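Local structure of microbial serine proteinases; subtilisin (Bacillus subtilis, 2GKO) at residues N285-G290 with F303-V308. The protein hydrolyses peptide bonds in proteins as a cold-adapted, calcium-loaded serine protease of the subtilisin family. Residues are numbered along the deposited sequence; the frame is centred on the assembly and turned at random.
Sequences NDILSG and FGFAKV. With CA (calcium ion), chain D.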
loop_
_atom_site.group_PDB
_atom_site.type_symbol
_atom_site.label_atom_id
_atom_site.label_comp_id
_atom_site.label_asym_id
_atom_site.label_seq_id
_atom_site.Cartn_x
_atom_site.Cartn_y
_atom_site.Cartn_z
ATOM N N ASN A 285 -1.103 10.222 -15.773
ATOM C CA ASN A 285 -2.513 9.989 -15.515
ATOM C C ASN A 285 -3.008 10.955 -14.453
ATOM O O ASN A 285 -3.379 10.574 -13.352
ATOM C CB ASN A 285 -2.755 8.542 -15.097
ATOM C CG ASN A 285 -2.547 7.573 -16.236
ATOM O OD1 ASN A 285 -3.085 7.767 -17.321
ATOM N ND2 ASN A 285 -1.777 6.519 -15.997
ATOM N N ASP A 286 -2.954 12.228 -14.806
ATOM C CA ASP A 286 -3.459 13.324 -13.987
ATOM C C ASP A 286 -4.900 13.058 -13.561
ATOM O O ASP A 286 -5.763 12.799 -14.391
ATOM C CB ASP A 286 -3.395 14.590 -14.854
ATOM C CG ASP A 286 -3.610 15.852 -14.080
ATOM O OD1 ASP A 286 -3.946 15.801 -12.870
ATOM O OD2 ASP A 286 -3.459 16.969 -14.617
ATOM N N ILE A 287 -5.144 13.056 -12.246
ATOM C CA ILE A 287 -6.478 12.900 -11.713
ATOM C C ILE A 287 -7.115 14.277 -11.620
ATOM O O ILE A 287 -6.511 15.211 -11.112
ATOM C CB ILE A 287 -6.428 12.181 -10.322
ATOM C CG1 ILE A 287 -6.028 10.705 -10.509
ATOM C CG2 ILE A 287 -7.768 12.333 -9.570
ATOM C CD1 ILE A 287 -7.074 9.819 -11.183
ATOM N N LEU A 288 -8.345 14.381 -12.097
ATOM C CA LEU A 288 -8.984 15.679 -12.298
ATOM C C LEU A 288 -10.293 15.839 -11.556
ATOM O O LEU A 288 -10.982 16.839 -11.734
ATOM C CB LEU A 288 -9.250 15.883 -13.808
ATOM C CG LEU A 288 -8.017 15.904 -14.694
ATOM C CD1 LEU A 288 -8.465 15.934 -16.168
ATOM C CD2 LEU A 288 -7.156 17.084 -14.374
ATOM N N SER A 289 -10.674 14.868 -10.731
ATOM C CA SER A 289 -11.971 14.950 -10.078
ATOM C C SER A 289 -11.897 14.486 -8.639
ATOM O O SER A 289 -11.052 13.669 -8.281
ATOM C CB SER A 289 -13.026 14.148 -10.821
ATOM O OG SER A 289 -12.651 12.803 -11.013
ATOM N N GLY A 290 -12.813 15.025 -7.842
ATOM C CA GLY A 290 -12.791 14.900 -6.394
ATOM C C GLY A 290 -12.552 16.277 -5.789
ATOM O O GLY A 290 -12.002 17.193 -6.425
ATOM N N PHE A 303 0.258 13.475 -7.753
ATOM C CA PHE A 303 0.683 13.584 -9.162
ATOM C C PHE A 303 -0.300 12.931 -10.118
ATOM O O PHE A 303 -0.349 13.270 -11.311
ATOM C CB PHE A 303 2.054 12.941 -9.368
ATOM C CG PHE A 303 3.198 13.574 -8.608
ATOM C CD1 PHE A 303 3.024 14.598 -7.664
ATOM C CD2 PHE A 303 4.493 13.134 -8.871
ATOM C CE1 PHE A 303 4.084 15.120 -6.978
ATOM C CE2 PHE A 303 5.553 13.650 -8.200
ATOM C CZ PHE A 303 5.372 14.655 -7.256
ATOM N N GLY A 304 -1.078 11.975 -9.606
ATOM C CA GLY A 304 -2.035 11.219 -10.385
ATOM C C GLY A 304 -2.114 9.753 -10.014
ATOM O O GLY A 304 -1.789 9.365 -8.893
ATOM N N PHE A 305 -2.520 8.940 -10.981
ATOM C CA PHE A 305 -2.839 7.534 -10.784
ATOM C C PHE A 305 -1.829 6.691 -11.584
ATOM O O PHE A 305 -1.979 6.518 -12.807
ATOM C CB PHE A 305 -4.279 7.306 -11.280
ATOM C CG PHE A 305 -4.794 5.876 -11.172
ATOM C CD1 PHE A 305 -6.023 5.537 -11.719
ATOM C CD2 PHE A 305 -4.081 4.884 -10.516
ATOM C CE1 PHE A 305 -6.522 4.259 -11.638
ATOM C CE2 PHE A 305 -4.589 3.597 -10.439
ATOM C CZ PHE A 305 -5.786 3.282 -10.974
ATOM N N ALA A 306 -0.790 6.200 -10.901
ATOM C CA ALA A 306 0.181 5.309 -11.545
ATOM C C ALA A 306 -0.488 3.987 -11.887
ATOM O O ALA A 306 -1.156 3.371 -11.056
ATOM C CB ALA A 306 1.387 5.098 -10.679
ATOM N N LYS A 307 -0.303 3.551 -13.139
ATOM C CA LYS A 307 -0.864 2.331 -13.662
ATOM C C LYS A 307 0.218 1.419 -14.267
ATOM O O LYS A 307 1.372 1.806 -14.421
ATOM C CB LYS A 307 -1.883 2.677 -14.753
ATOM C CG LYS A 307 -3.109 3.454 -14.280
ATOM C CD LYS A 307 -4.116 3.605 -15.402
ATOM C CE LYS A 307 -5.088 4.758 -15.184
ATOM N NZ LYS A 307 -6.068 4.857 -16.329
ATOM N N VAL A 308 -0.210 0.217 -14.609
ATOM C CA VAL A 308 0.610 -0.752 -15.324
ATOM C C VAL A 308 0.875 -0.275 -16.754
ATOM O O VAL A 308 1.976 -0.445 -17.266
ATOM C CB VAL A 308 -0.111 -2.105 -15.355
ATOM C CG1 VAL A 308 0.585 -3.115 -16.289
ATOM C CG2 VAL A 308 -0.203 -2.679 -13.940
HETATM CA CA CA D . -4.585 16.505 -10.765
HETATM O O HOH W 1 -4.537 5.582 -18.610
HETATM O O HOH W 2 -3.506 14.471 -9.969
#
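Asn285 holds Phe305 at two points, through its backbone carbonyl and through its side-chain amide, where the C-terminal tail of this subtilase fold runs back past the calcium-binding loop that follows helix 271-283. Phe305 N donates to Asn285 O at 3.0 Å. The return bond comes from the amide: Asn285 ND2 reaches Phe305 O at 3.2 Å. It meets that carbonyl almost head-on, but the oxygen sits somewhat out of the Asn285 amide plane and the N-H...O angle is bent to 139°. With CG opposite its own carbonyl carbon (chi1 -70°), the Asn285 amide lies over the tail, where ND2 can meet that oxygen. Were Asn285 an alanine, the backbone bond could stay, but Phe305 O would probably lose this donor and Lys307 the amide it packs on.

Gly304 CA also comes within 3.3 Å of Asn285 O in a CA-H...O contact. A side chain at Gly304 would run into that same oxygen, and at this backbone conformation a CB would also be pressed against the carbonyl oxygen of Phe303.

Apolar contact is modest. Ile287 CD1 rests 3.8 Å from Phe305 CB, the two side chains meeting obliquely, while the phenyl ring receives Lys307 CG over the centre of one face. The extended Lys307 chain crosses the Asn285 side chain at about a right angle, its methylenes passing alongside ND2.

Directly after Asn285 the chain enters a calcium site: Asp286 OD1 and Ile287 O both bind the ion, with Gly294, Gly296 and Asp298 completing the protein ligands from the intervening loop. A calcium-bound water accepts a hydrogen bond from Ile287 N. Away from the metal, on the Lys307 side of Asn285, another water joins the segments, donating to Asn285 OD1 at 2.9 Å and accepting from Lys307 NZ at 2.8 Å.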